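Local coordinates for protein cephalosporin hydroxylase CMCI (Streptomyces clavuligerus, PDB 2BM8) that takes part in cephamycin biosynthesis, probably in hydroxylating the cephalosporin nucleus, and has a methyltransferase-like Rossmann fold, at residues 59-64 with 122-127; 77-82 with 180-185; 133-138 with 146-151. The protein carries 3 engineered substitutions. One frame throughout, in Å; residues are numbered along the deposited sequence.

Contact 1: residues 59-64 with 122-127; sequences RGLRML and CQIPAS
Leu61 sets its forked end against the carbonyl of Gln123 and the side chain of Ile124; the close packing is between Leu61 and Gln123, with Ile124 at its looser margin. The two branches divide the work. CD2 of Leu61 comes nearest, 3.5 Å from the carbonyl O of Gln123, and also lies 3.9 Å from Gln123 CB. CD1 reaches further along the loop, to 4.4 Å from CG1 of Ile124, a looser apolar touch. What puts the fork there is the first torsion of Leu61 (chi1 -43°), which sets CG anti to its own carbonyl carbon. Leu61 also touches Ala97 and Ile124 touches Leu96, both of helix 94-106.

Gln123 sends only the root of its side chain into the contact. The chain bends at chi2 (-67°) and carries the amide away from Leu61, so that NE2 hydrogen-bonds to Arg121 O just before in the loop. No hydrogen bond joins the two segments.

Past Ile124 the packing thins out. Pro125 CD is 4.9 Å from Leu61 CD2, and Ala126 and Ser127, further along, are exposed. Here charge takes over from apolar contact: Arg59 forms salt bridges with Asp101 and Asp128, and it also packs on Ile105 of the second subunit.

Gly60, with phi 80°, follows Arg59, which also has positive phi; the pair has backbone angles close to those of a type I' turn. The two short strands it joins, 57-58 and 61-62, form a tight two-residue beta hairpin. It is laid over helix 94-106 and the loop that leaves strand 111-116, both parts of a Rossmann-like alpha/beta core of the methyltransferase type.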
loop_
_atom_site.group_PDB
_atom_site.type_symbol
_atom_site.label_atom_id
_atom_site.label_comp_id
_atom_site.label_asym_id
_atom_site.label_seq_id
_atom_site.Cartn_x
_atom_site.Cartn_y
_atom_site.Cartn_z
ATOM N N ARG B 59 10.291 32.212 7.075
ATOM C CA ARG B 59 10.353 33.654 6.840
ATOM C C ARG B 59 10.890 34.051 5.465
ATOM O O ARG B 59 11.813 34.853 5.366
ATOM C CB ARG B 59 11.229 34.308 7.898
ATOM C CG ARG B 59 10.813 34.006 9.299
ATOM C CD ARG B 59 11.670 34.663 10.382
ATOM N NE ARG B 59 12.492 35.771 9.903
ATOM C CZ ARG B 59 13.423 36.378 10.627
ATOM N NH1 ARG B 59 13.661 36.022 11.882
ATOM N NH2 ARG B 59 14.111 37.381 10.099
ATOM N N GLY B 60 10.346 33.463 4.409
ATOM C CA GLY B 60 10.681 33.868 3.051
ATOM C C GLY B 60 11.982 33.315 2.487
ATOM O O GLY B 60 12.383 33.681 1.378
ATOM N N LEU B 61 12.642 32.440 3.243
ATOM C CA LEU B 61 13.780 31.654 2.737
ATOM C C LEU B 61 13.360 30.208 2.597
ATOM O O LEU B 61 12.610 29.692 3.415
ATOM C CB LEU B 61 14.975 31.715 3.691
ATOM C CG LEU B 61 15.248 33.099 4.252
ATOM C CD1 LEU B 61 16.154 33.036 5.459
ATOM C CD2 LEU B 61 15.822 33.977 3.140
ATOM N N ARG B 62 13.868 29.550 1.563
ATOM C CA ARG B 62 13.612 28.129 1.369
ATOM C C ARG B 62 14.194 27.342 2.528
ATOM O O ARG B 62 15.292 27.649 2.987
ATOM C CB ARG B 62 14.242 27.666 0.072
ATOM C CG ARG B 62 13.608 28.304 -1.140
ATOM C CD ARG B 62 14.052 27.722 -2.422
ATOM N NE ARG B 62 13.854 26.292 -2.396
ATOM C CZ ARG B 62 14.621 25.391 -2.986
ATOM N NH1 ARG B 62 15.668 25.743 -3.726
ATOM N NH2 ARG B 62 14.314 24.112 -2.829
ATOM N N MET B 63 13.451 26.341 2.991
ATOM C CA MET B 63 13.871 25.446 4.060
ATOM C C MET B 63 13.979 24.057 3.482
ATOM O O MET B 63 12.964 23.442 3.190
ATOM C CB MET B 63 12.824 25.403 5.189
ATOM C CG MET B 63 13.147 26.255 6.395
ATOM S SD MET B 63 14.434 25.537 7.388
ATOM C CE MET B 63 13.570 24.382 8.314
ATOM N N LEU B 64 15.202 23.556 3.344
ATOM C CA LEU B 64 15.424 22.203 2.851
ATOM C C LEU B 64 15.136 21.130 3.902
ATOM O O LEU B 64 15.050 19.960 3.565
ATOM C CB LEU B 64 16.857 22.038 2.349
ATOM C CG LEU B 64 17.304 22.735 1.064
ATOM C CD1 LEU B 64 18.109 21.756 0.235
ATOM C CD2 LEU B 64 16.158 23.287 0.246
ATOM N N CYS B 122 23.725 32.032 -0.713
ATOM C CA CYS B 122 23.127 32.411 0.576
ATOM C C CYS B 122 22.153 33.566 0.449
ATOM O O CYS B 122 22.527 34.627 -0.014
ATOM C CB CYS B 122 24.186 32.773 1.631
ATOM S SG CYS B 122 23.491 32.915 3.317
ATOM N N GLN B 123 20.911 33.345 0.880
ATOM C CA GLN B 123 19.829 34.326 0.755
ATOM C C GLN B 123 19.550 35.100 2.031
ATOM O O GLN B 123 18.566 35.826 2.096
ATOM C CB GLN B 123 18.533 33.619 0.348
ATOM C CG GLN B 123 18.632 32.868 -0.962
ATOM C CD GLN B 123 18.812 33.808 -2.129
ATOM O OE1 GLN B 123 18.062 34.770 -2.264
ATOM N NE2 GLN B 123 19.807 33.551 -2.951
ATOM N N ILE B 124 20.385 34.953 3.050
ATOM C CA ILE B 124 20.140 35.652 4.299
ATOM C C ILE B 124 20.599 37.081 4.090
ATOM O O ILE B 124 21.747 37.304 3.728
ATOM C CB ILE B 124 20.897 35.013 5.488
ATOM C CG1 ILE B 124 20.554 33.523 5.635
ATOM C CG2 ILE B 124 20.552 35.759 6.767
ATOM C CD1 ILE B 124 21.449 32.775 6.597
ATOM N N PRO B 125 19.715 38.051 4.281
ATOM C CA PRO B 125 20.124 39.454 4.170
ATOM C C PRO B 125 21.115 39.814 5.272
ATOM O O PRO B 125 21.085 39.223 6.350
ATOM C CB PRO B 125 18.815 40.227 4.336
ATOM C CG PRO B 125 17.853 39.276 4.956
ATOM C CD PRO B 125 18.286 37.902 4.620
ATOM N N ALA B 126 21.985 40.772 5.007
ATOM C CA ALA B 126 23.027 41.126 5.960
ATOM C C ALA B 126 22.459 41.638 7.287
ATOM O O ALA B 126 23.095 41.493 8.333
ATOM C CB ALA B 126 23.955 42.156 5.352
ATOM N N SER B 127 21.262 42.220 7.237
ATOM C CA SER B 127 20.589 42.743 8.427
ATOM C C SER B 127 20.049 41.674 9.389
ATOM O O SER B 127 19.705 41.996 10.533
ATOM C CB SER B 127 19.429 43.635 8.006
ATOM O OG SER B 127 18.564 42.926 7.145
#

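Contact 2: residues 77-82 with 180-185; sequences LWELRP and GDYFII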
loop_
_atom_site.group_PDB
_atom_site.type_symbol
_atom_site.label_atom_id
_atom_site.label_comp_id
_atom_site.label_asym_id
_atom_site.label_seq_id
_atom_site.Cartn_x
_atom_site.Cartn_y
_atom_site.Cartn_z
ATOM N N LEU B 77 17.136 20.659 20.432
ATOM C CA LEU B 77 17.527 21.964 20.929
ATOM C C LEU B 77 17.028 22.183 22.354
ATOM O O LEU B 77 17.793 22.622 23.211
ATOM C CB LEU B 77 17.015 23.069 20.007
ATOM C CG LEU B 77 18.035 23.529 18.975
ATOM C CD1 LEU B 77 18.695 22.375 18.228
ATOM C CD2 LEU B 77 17.385 24.492 18.003
ATOM N N TRP B 78 15.762 21.836 22.591
ATOM C CA TRP B 78 15.090 22.066 23.869
ATOM C C TRP B 78 15.725 21.268 25.003
ATOM O O TRP B 78 15.854 21.768 26.135
ATOM C CB TRP B 78 13.607 21.720 23.767
ATOM C CG TRP B 78 12.842 22.074 25.009
ATOM C CD1 TRP B 78 12.233 21.205 25.878
ATOM C CD2 TRP B 78 12.620 23.389 25.534
ATOM N NE1 TRP B 78 11.641 21.906 26.901
ATOM C CE2 TRP B 78 11.868 23.246 26.722
ATOM C CE3 TRP B 78 12.984 24.677 25.125
ATOM C CZ2 TRP B 78 11.471 24.343 27.506
ATOM C CZ3 TRP B 78 12.592 25.778 25.913
ATOM C CH2 TRP B 78 11.836 25.598 27.083
ATOM N N GLU B 79 16.145 20.048 24.686
ATOM C CA GLU B 79 16.767 19.152 25.655
ATOM C C GLU B 79 18.260 19.479 25.894
ATOM O O GLU B 79 18.704 19.572 27.031
ATOM C CB GLU B 79 16.604 17.707 25.177
ATOM C CG GLU B 79 17.459 16.664 25.905
ATOM C CD GLU B 79 17.319 15.286 25.280
ATOM O OE1 GLU B 79 17.239 15.181 24.030
ATOM O OE2 GLU B 79 17.270 14.298 26.031
ATOM N N LEU B 80 19.025 19.633 24.820
ATOM C CA LEU B 80 20.486 19.832 24.885
ATOM C C LEU B 80 20.902 21.289 25.219
ATOM O O LEU B 80 21.886 21.530 25.925
ATOM C CB LEU B 80 21.080 19.439 23.536
ATOM C CG LEU B 80 22.436 18.739 23.388
ATOM C CD1 LEU B 80 23.251 19.465 22.295
ATOM C CD2 LEU B 80 23.233 18.568 24.675
ATOM N N ARG B 81 20.145 22.252 24.696
ATOM C CA ARG B 81 20.466 23.673 24.815
ATOM C C ARG B 81 21.894 23.930 24.335
ATOM O O ARG B 81 22.752 24.334 25.110
ATOM C CB ARG B 81 20.250 24.175 26.255
ATOM C CG ARG B 81 18.807 24.009 26.727
ATOM C CD ARG B 81 18.548 24.465 28.151
ATOM N NE ARG B 81 18.808 25.889 28.325
ATOM C CZ ARG B 81 18.036 26.868 27.871
ATOM N NH1 ARG B 81 16.921 26.615 27.201
ATOM N NH2 ARG B 81 18.379 28.125 28.094
ATOM N N PRO B 82 22.140 23.691 23.053
ATOM C CA PRO B 82 23.477 23.861 22.490
ATOM C C PRO B 82 23.919 25.315 22.460
ATOM O O PRO B 82 23.132 26.172 22.086
ATOM C CB PRO B 82 23.329 23.333 21.055
ATOM C CG PRO B 82 21.893 23.499 20.732
ATOM C CD PRO B 82 21.173 23.255 22.035
ATOM N N GLY B 180 28.068 14.235 25.076
ATOM C CA GLY B 180 26.780 14.870 24.843
ATOM C C GLY B 180 26.625 15.542 23.484
ATOM O O GLY B 180 25.498 15.639 22.988
ATOM N N ASP B 181 27.726 15.993 22.877
ATOM C CA ASP B 181 27.680 16.695 21.585
ATOM C C ASP B 181 27.202 15.785 20.466
ATOM O O ASP B 181 27.470 14.601 20.475
ATOM C CB ASP B 181 29.055 17.263 21.212
ATOM C CG ASP B 181 29.488 18.416 22.117
ATOM O OD1 ASP B 181 28.672 18.907 22.925
ATOM O OD2 ASP B 181 30.637 18.901 22.081
ATOM N N TYR B 182 26.483 16.341 19.507
ATOM C CA TYR B 182 25.912 15.553 18.435
ATOM C C TYR B 182 26.749 15.666 17.163
ATOM O O TYR B 182 27.301 16.712 16.863
ATOM C CB TYR B 182 24.476 16.003 18.179
ATOM C CG TYR B 182 23.477 15.393 19.141
ATOM C CD1 TYR B 182 23.210 15.977 20.370
ATOM C CD2 TYR B 182 22.810 14.220 18.824
ATOM C CE1 TYR B 182 22.296 15.408 21.249
ATOM C CE2 TYR B 182 21.899 13.655 19.698
ATOM C CZ TYR B 182 21.646 14.251 20.900
ATOM O OH TYR B 182 20.751 13.670 21.761
ATOM N N PHE B 183 26.900 14.558 16.456
ATOM C CA PHE B 183 27.413 14.572 15.101
ATOM C C PHE B 183 26.339 13.916 14.265
ATOM O O PHE B 183 26.040 12.750 14.475
ATOM C CB PHE B 183 28.739 13.816 14.974
ATOM C CG PHE B 183 29.415 13.994 13.622
ATOM C CD1 PHE B 183 30.484 14.863 13.471
ATOM C CD2 PHE B 183 28.977 13.292 12.503
ATOM C CE1 PHE B 183 31.110 15.018 12.233
ATOM C CE2 PHE B 183 29.607 13.453 11.263
ATOM C CZ PHE B 183 30.671 14.317 11.139
ATOM N N ILE B 184 25.773 14.675 13.326
ATOM C CA ILE B 184 24.602 14.258 12.572
ATOM C C ILE B 184 24.852 14.244 11.066
ATOM O O ILE B 184 25.332 15.224 10.493
ATOM C CB ILE B 184 23.420 15.186 12.900
ATOM C CG1 ILE B 184 22.937 14.902 14.325
ATOM C CG2 ILE B 184 22.277 14.973 11.919
ATOM C CD1 ILE B 184 22.103 15.988 14.920
ATOM N N ILE B 185 24.506 13.134 10.424
ATOM C CA ILE B 185 24.608 13.036 8.975
ATOM C C ILE B 185 23.216 12.918 8.415
ATOM O O ILE B 185 22.547 11.919 8.614
ATOM C CB ILE B 185 25.473 11.829 8.573
ATOM C CG1 ILE B 185 26.919 12.070 8.989
ATOM C CG2 ILE B 185 25.414 11.615 7.069
ATOM C CD1 ILE B 185 27.716 10.831 9.208
#
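Apolar packing carries this contact, with Leu80 meeting the rim of the Tyr182 ring. Leu80 CG approaches at the edge, near the ring plane, 4.0 Å from Tyr182 CE1, while Leu80 CD1 sits at the same distance from Tyr182 CD1. The two side chains run past each other in opposite directions. Tyr182 CG is anti to its carbonyl carbon (chi1 -82°), which swings the ring out from the strand to the helix. The other methyl, Leu80 CD2, rests 4.1 Å from the carbonyl O of Gly180. With Leu80 cut back to an alanine, the CD1-CE1 edge of Tyr182 would probably lose its apolar neighbour, and a gap is likely to open beside Gly180.

The polar groups come close without pairing: Glu79 OE1 is 4.4 Å from Tyr182 OH. Each has a partner further out, Glu79 OE1 with Tyr217 and Tyr182 OH with Asp214, and Glu79 OE2 makes a salt bridge to Arg34 of the second subunit.

Backbone bonding closes the helix. Arg81 N donates to Leu77 O at 2.8 Å, and Arg81 then turns out of helical geometry with positive phi, leading the chain toward strand 84-88. Between 77-82 and 180-185, then, the touch is apolar, with no hydrogen bond across it, and Glu79 and Tyr182 find their polar partners outside the two segments.

Contact 3: residues 133-138 with 146-151; sequences TLHQGD and EHLREM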
loop_
_atom_site.group_PDB
_atom_site.type_symbol
_atom_site.label_atom_id
_atom_site.label_comp_id
_atom_site.label_asym_id
_atom_site.label_seq_id
_atom_site.Cartn_x
_atom_site.Cartn_y
_atom_site.Cartn_z
ATOM N N THR B 133 27.501 32.927 11.592
ATOM C CA THR B 133 28.810 33.196 11.008
ATOM C C THR B 133 29.023 32.273 9.811
ATOM O O THR B 133 28.814 31.074 9.917
ATOM C CB THR B 133 29.917 32.979 12.083
ATOM O OG1 THR B 133 29.693 33.831 13.216
ATOM C CG2 THR B 133 31.254 33.426 11.589
ATOM N N LEU B 134 29.442 32.829 8.681
ATOM C CA LEU B 134 29.664 32.064 7.461
ATOM C C LEU B 134 31.151 31.907 7.160
ATOM O O LEU B 134 31.823 32.883 6.874
ATOM C CB LEU B 134 29.007 32.775 6.288
ATOM C CG LEU B 134 27.609 32.351 5.830
ATOM C CD1 LEU B 134 26.714 31.966 6.973
ATOM C CD2 LEU B 134 27.004 33.495 5.005
ATOM N N HIS B 135 31.645 30.672 7.202
ATOM C CA HIS B 135 33.039 30.352 6.897
ATOM C C HIS B 135 33.132 29.649 5.542
ATOM O O HIS B 135 32.382 28.707 5.277
ATOM C CB HIS B 135 33.612 29.439 7.987
ATOM C CG HIS B 135 34.049 30.168 9.219
ATOM N ND1 HIS B 135 33.250 31.078 9.876
ATOM C CD2 HIS B 135 35.212 30.127 9.912
ATOM C CE1 HIS B 135 33.904 31.567 10.916
ATOM N NE2 HIS B 135 35.095 31.005 10.962
ATOM N N GLN B 136 34.048 30.106 4.692
ATOM C CA GLN B 136 34.325 29.449 3.412
ATOM C C GLN B 136 35.352 28.336 3.590
ATOM O O GLN B 136 36.525 28.608 3.821
ATOM C CB GLN B 136 34.857 30.457 2.394
ATOM C CG GLN B 136 35.344 29.829 1.099
ATOM C CD GLN B 136 34.868 30.592 -0.111
ATOM O OE1 GLN B 136 33.740 30.393 -0.572
ATOM N NE2 GLN B 136 35.713 31.478 -0.627
ATOM N N GLY B 137 34.914 27.087 3.462
ATOM C CA GLY B 137 35.765 25.934 3.707
ATOM C C GLY B 137 35.913 24.956 2.552
ATOM O O GLY B 137 35.665 25.281 1.397
ATOM N N ASP B 138 36.301 23.733 2.889
ATOM C CA ASP B 138 36.795 22.765 1.922
ATOM C C ASP B 138 36.904 21.423 2.667
ATOM O O ASP B 138 37.761 21.248 3.539
ATOM C CB ASP B 138 38.151 23.252 1.376
ATOM C CG ASP B 138 38.830 22.246 0.452
ATOM O OD1 ASP B 138 40.039 22.439 0.153
ATOM O OD2 ASP B 138 38.246 21.246 -0.025
ATOM N N GLU B 146 39.765 23.715 11.889
ATOM C CA GLU B 146 40.509 24.132 13.091
ATOM C C GLU B 146 39.865 25.320 13.821
ATOM O O GLU B 146 39.683 25.272 15.045
ATOM C CB GLU B 146 41.983 24.432 12.746
ATOM C CG GLU B 146 42.822 25.084 13.857
ATOM C CD GLU B 146 43.113 24.185 15.063
ATOM O OE1 GLU B 146 43.165 22.937 14.910
ATOM O OE2 GLU B 146 43.309 24.740 16.180
ATOM N N HIS B 147 39.507 26.369 13.084
ATOM C CA HIS B 147 38.778 27.474 13.686
ATOM C C HIS B 147 37.646 26.901 14.509
ATOM O O HIS B 147 37.024 25.909 14.118
ATOM C CB HIS B 147 38.225 28.447 12.632
ATOM C CG HIS B 147 37.147 27.873 11.751
ATOM N ND1 HIS B 147 37.353 27.585 10.417
ATOM C CD2 HIS B 147 35.848 27.573 11.998
ATOM C CE1 HIS B 147 36.234 27.118 9.889
ATOM N NE2 HIS B 147 35.306 27.099 10.829
ATOM N N LEU B 148 37.390 27.492 15.666
ATOM C CA LEU B 148 36.157 27.191 16.391
ATOM C C LEU B 148 36.052 25.714 16.927
ATOM O O LEU B 148 34.969 25.134 17.084
ATOM C CB LEU B 148 34.959 27.655 15.529
ATOM C CG LEU B 148 35.125 29.093 14.948
ATOM C CD1 LEU B 148 33.899 29.582 14.174
ATOM C CD2 LEU B 148 35.550 30.147 16.002
ATOM N N ARG B 149 37.227 25.143 17.198
ATOM C CA ARG B 149 37.453 24.336 18.398
ATOM C C ARG B 149 37.392 25.331 19.564
ATOM O O ARG B 149 37.186 24.971 20.717
ATOM C CB ARG B 149 38.844 23.695 18.391
ATOM C CG ARG B 149 39.164 22.813 17.194
ATOM C CD ARG B 149 40.655 22.664 16.922
ATOM N NE ARG B 149 41.258 21.670 17.809
ATOM C CZ ARG B 149 41.848 21.925 18.981
ATOM N NH1 ARG B 149 41.978 23.164 19.455
ATOM N NH2 ARG B 149 42.334 20.911 19.684
ATOM N N GLU B 150 37.641 26.590 19.222
ATOM C CA GLU B 150 37.435 27.737 20.087
ATOM C C GLU B 150 35.963 27.944 20.562
ATOM O O GLU B 150 35.721 28.763 21.454
ATOM C CB GLU B 150 37.976 28.966 19.321
ATOM C CG GLU B 150 37.832 30.337 19.969
ATOM C CD GLU B 150 37.023 31.304 19.104
ATOM O OE1 GLU B 150 37.507 31.659 17.998
ATOM O OE2 GLU B 150 35.905 31.708 19.521
ATOM N N MET B 151 34.995 27.204 20.013
ATOM C CA MET B 151 33.571 27.464 20.304
ATOM C C MET B 151 33.018 26.742 21.530
ATOM O O MET B 151 33.637 25.827 22.069
ATOM C CB MET B 151 32.698 27.150 19.085
ATOM C CG MET B 151 32.870 28.152 17.947
ATOM S SD MET B 151 32.008 29.734 18.065
ATOM C CE MET B 151 33.105 30.699 19.146
#
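His135 and His147 approach from opposite directions, and their rings meet obliquely, planes at 43° and centroids 4.0 Å apart. CD2 of His135 stands over the centre of the His147 ring, 3.2 Å from His147 NE2. Relative to the His135 ring the approach is oblique. His147 has its CG lodged between the backbone N and the carbonyl carbon (chi1 67°), which brings the ring toward the strand, and chi2 (-109°) turns one face to His135. Leu148 comes at the far end of the His135 ring, crossing that side chain at a slant, with CD1 3.7 Å from His135 NE2; its CB lies in plane at the edge of the His147 ring.

His135 belongs to strand 132-136, an outermost strand of the chain's Rossmann-like sheet, and the loop that leads on to strand 155-159 folds back over it. A type II turn from Glu146 to Arg149 shapes that loop, Arg149 N bonding to Glu146 O at 3.3 Å. Leu148 takes the third place of the turn with positive phi.

His147 also packs on Ile115 and Leu148 on Ile113, both of the adjoining strand 111-116. Thr133 CG2 lies in plane at the edge of the His135 ring.

Overall arrangement
Contacts 1 and 3 meet directly: Cys122 SG packs 3.9 Å from Leu134 CD2, although their centres lie 20 Å apart, and the chain completes contact 1 before starting contact 3. Contact 2 stands apart, its nearest atoms about 10 Å from contact 1 and about 8 Å from contact 3. It shares one sheet with contact 3, at strands 182-185 and 132-136. Across the subunit interface contacts 1 and 2 come together, since Trp78 of contact 2 packs on Gly60 of the second subunit. The model is an apo form; by analogy with related methyltransferase folds, the cofactor site would probably lie at the carboxyl ends of the parallel strands.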